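Local coordinates for protein putative mannose-1-phosphate guanylyl transferase (Thermus thermophilus, PDB 2CU2) that probably transfers a guanylyl group from GTP to mannose 1-phosphate, making GDP-mannose, as expected of a mannose-1-phosphate guanylyltransferase, at residues P30-K35 with R260-V265. Sequence-based numbering, arbitrary orientation.
Sequences PLFEGK and RALERV
Phe-32 packs against Val-265 and Leu-262 of the short helix 261-266. The phenyl ring carries most of the contact. Val-265 CG1 sits over one face of it in a CH-pi contact, 3.8 Å from the ring centroid and 23° off the normal. The methyl is shifted toward the rim and comes within 3.5 Å of Phe-32 CE1. The second methyl, Val-265 CG2, reaches Phe-32 CZ at 3.6 Å, so both branches of the valine grip the far end of the ring. Phe-32 CG stands anti to the carbonyl carbon (chi1 -58°), which sends the ring out from the loop to meet the valine coming from the opposite direction. Leu-262 approaches obliquely, with its CG 4.1 Å from Phe-32 CE1.

The packing slackens toward Leu-31. Its CD2 meets Leu-262 CD1 at 4.4 Å, a distant apolar touch between two buried side chains. Leu-276 of strand 274-276 touches both Phe-32 and Leu-262, and the ring of Tyr-111 also meets Phe-32. Beyond the apolar patch, no charged group pairs across the two segments. Within 260-265, Arg-260 NH2 makes a salt bridge with Glu-263 OE2 at 2.8 Å, nearly straight at 168°; Glu-263 OE1 also reaches Lys-320. On the loop, Lys-35 NZ pairs with Glu-33 OE1 at 3.3 Å in a salt bridge whose hydrogen bond is weak, in a more solvent-exposed setting.

Replacing Phe-32 with alanine would probably open a gap beside Leu-262 and leave Val-265 CG1 without its aromatic face and CG2 without the ring end it touches. No hydrogen bond links the segments. Within the nucleotidyltransferase family region, the loop before helix 37-45 therefore meets helix 261-266 through apolar packing and CH-pi attraction, which depend on shape fit rather than on directional polar bonds.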
loop_
_atom_site.group_PDB
_atom_site.type_symbol
_atom_site.label_atom_id
_atom_site.label_comp_id
_atom_site.label_asym_id
_atom_site.label_seq_id
_atom_site.Cartn_x
_atom_site.Cartn_y
_atom_site.Cartn_z
ATOM N N PRO A 30 1.697 17.961 -1.763
ATOM C CA PRO A 30 0.411 18.095 -2.435
ATOM C C PRO A 30 -0.691 17.373 -1.665
ATOM O O PRO A 30 -0.829 16.159 -1.713
ATOM C CB PRO A 30 0.547 17.490 -3.829
ATOM C CG PRO A 30 1.706 16.504 -3.781
ATOM C CD PRO A 30 2.538 17.041 -2.523
ATOM N N LEU A 31 -1.478 18.165 -0.905
ATOM C CA LEU A 31 -2.459 17.561 -0.006
ATOM C C LEU A 31 -3.908 17.855 -0.420
ATOM O O LEU A 31 -4.505 17.163 -1.233
ATOM C CB LEU A 31 -2.200 18.089 1.404
ATOM C CG LEU A 31 -1.159 17.258 2.157
ATOM C CD1 LEU A 31 -0.857 17.820 3.547
ATOM C CD2 LEU A 31 -1.595 15.809 2.367
ATOM N N PHE A 32 -4.490 18.898 0.212
ATOM C CA PHE A 32 -5.900 19.218 -0.012
ATOM C C PHE A 32 -6.130 19.938 -1.350
ATOM O O PHE A 32 -5.461 20.905 -1.688
ATOM C CB PHE A 32 -6.378 20.100 1.142
ATOM C CG PHE A 32 -6.172 19.386 2.446
ATOM C CD1 PHE A 32 -6.957 18.283 2.756
ATOM C CD2 PHE A 32 -5.210 19.835 3.336
ATOM C CE1 PHE A 32 -6.775 17.627 3.966
ATOM C CE2 PHE A 32 -5.032 19.170 4.547
ATOM C CZ PHE A 32 -5.812 18.066 4.866
ATOM N N GLU A 33 -7.068 19.425 -2.170
ATOM C CA GLU A 33 -7.304 20.035 -3.476
ATOM C C GLU A 33 -6.100 19.863 -4.409
ATOM O O GLU A 33 -6.026 20.446 -5.484
ATOM C CB GLU A 33 -7.606 21.523 -3.275
ATOM C CG GLU A 33 -9.049 21.769 -2.822
ATOM C CD GLU A 33 -9.322 23.258 -2.766
ATOM O OE1 GLU A 33 -8.813 23.981 -3.612
ATOM O OE2 GLU A 33 -10.075 23.679 -1.884
ATOM N N GLY A 34 -5.146 19.035 -3.994
ATOM C CA GLY A 34 -3.948 18.796 -4.806
ATOM C C GLY A 34 -2.897 19.894 -4.621
ATOM O O GLY A 34 -1.859 19.927 -5.273
ATOM N N LYS A 35 -3.220 20.832 -3.711
ATOM C CA LYS A 35 -2.391 22.000 -3.436
ATOM C C LYS A 35 -1.357 21.709 -2.346
ATOM O O LYS A 35 -1.606 20.980 -1.395
ATOM C CB LYS A 35 -3.305 23.142 -2.997
ATOM C CG LYS A 35 -4.010 23.810 -4.179
ATOM C CD LYS A 35 -4.505 25.218 -3.839
ATOM C CE LYS A 35 -5.835 25.554 -4.523
ATOM N NZ LYS A 35 -6.605 26.467 -3.681
ATOM N N ARG A 260 -3.964 11.469 10.373
ATOM C CA ARG A 260 -5.335 11.532 10.868
ATOM C C ARG A 260 -5.954 12.915 10.646
ATOM O O ARG A 260 -7.164 13.092 10.614
ATOM C CB ARG A 260 -5.326 11.196 12.359
ATOM C CG ARG A 260 -6.544 10.372 12.777
ATOM C CD ARG A 260 -7.455 11.138 13.743
ATOM N NE ARG A 260 -8.863 10.821 13.486
ATOM C CZ ARG A 260 -9.494 10.044 14.385
ATOM N NH1 ARG A 260 -8.850 9.608 15.453
ATOM N NH2 ARG A 260 -10.774 9.713 14.190
ATOM N N ALA A 261 -5.071 13.924 10.527
ATOM C CA ALA A 261 -5.556 15.287 10.339
ATOM C C ALA A 261 -6.393 15.416 9.066
ATOM O O ALA A 261 -7.243 16.286 8.925
ATOM C CB ALA A 261 -4.345 16.215 10.258
ATOM N N LEU A 262 -6.092 14.535 8.097
ATOM C CA LEU A 262 -6.840 14.569 6.848
ATOM C C LEU A 262 -8.336 14.356 7.096
ATOM O O LEU A 262 -9.191 14.958 6.460
ATOM C CB LEU A 262 -6.296 13.466 5.938
ATOM C CG LEU A 262 -5.180 13.966 5.015
ATOM C CD1 LEU A 262 -3.907 14.338 5.778
ATOM C CD2 LEU A 262 -4.763 12.931 3.969
ATOM N N GLU A 263 -8.626 13.451 8.025
ATOM C CA GLU A 263 -10.010 13.157 8.338
ATOM C C GLU A 263 -10.651 14.375 9.007
ATOM O O GLU A 263 -11.752 14.787 8.643
ATOM C CB GLU A 263 -10.094 11.942 9.258
ATOM C CG GLU A 263 -11.488 11.643 9.757
ATOM C CD GLU A 263 -11.537 10.353 10.558
ATOM O OE1 GLU A 263 -11.233 9.283 9.992
ATOM O OE2 GLU A 263 -11.875 10.411 11.754
ATOM N N ARG A 264 -9.948 14.952 9.979
ATOM C CA ARG A 264 -10.452 16.120 10.691
ATOM C C ARG A 264 -10.702 17.258 9.712
ATOM O O ARG A 264 -11.744 17.921 9.755
ATOM C CB ARG A 264 -9.449 16.573 11.758
ATOM C CG ARG A 264 -9.112 15.504 12.800
ATOM C CD ARG A 264 -8.372 16.100 13.987
ATOM N NE ARG A 264 -7.146 16.792 13.587
ATOM C CZ ARG A 264 -5.920 16.433 13.963
ATOM N NH1 ARG A 264 -5.742 15.380 14.755
ATOM N NH2 ARG A 264 -4.868 17.130 13.549
ATOM N N VAL A 265 -9.745 17.484 8.823
ATOM C CA VAL A 265 -9.889 18.556 7.856
ATOM C C VAL A 265 -11.118 18.355 6.966
ATOM O O VAL A 265 -11.826 19.312 6.675
ATOM C CB VAL A 265 -8.626 18.694 6.981
ATOM C CG1 VAL A 265 -8.890 19.681 5.842
ATOM C CG2 VAL A 265 -7.456 19.179 7.840
#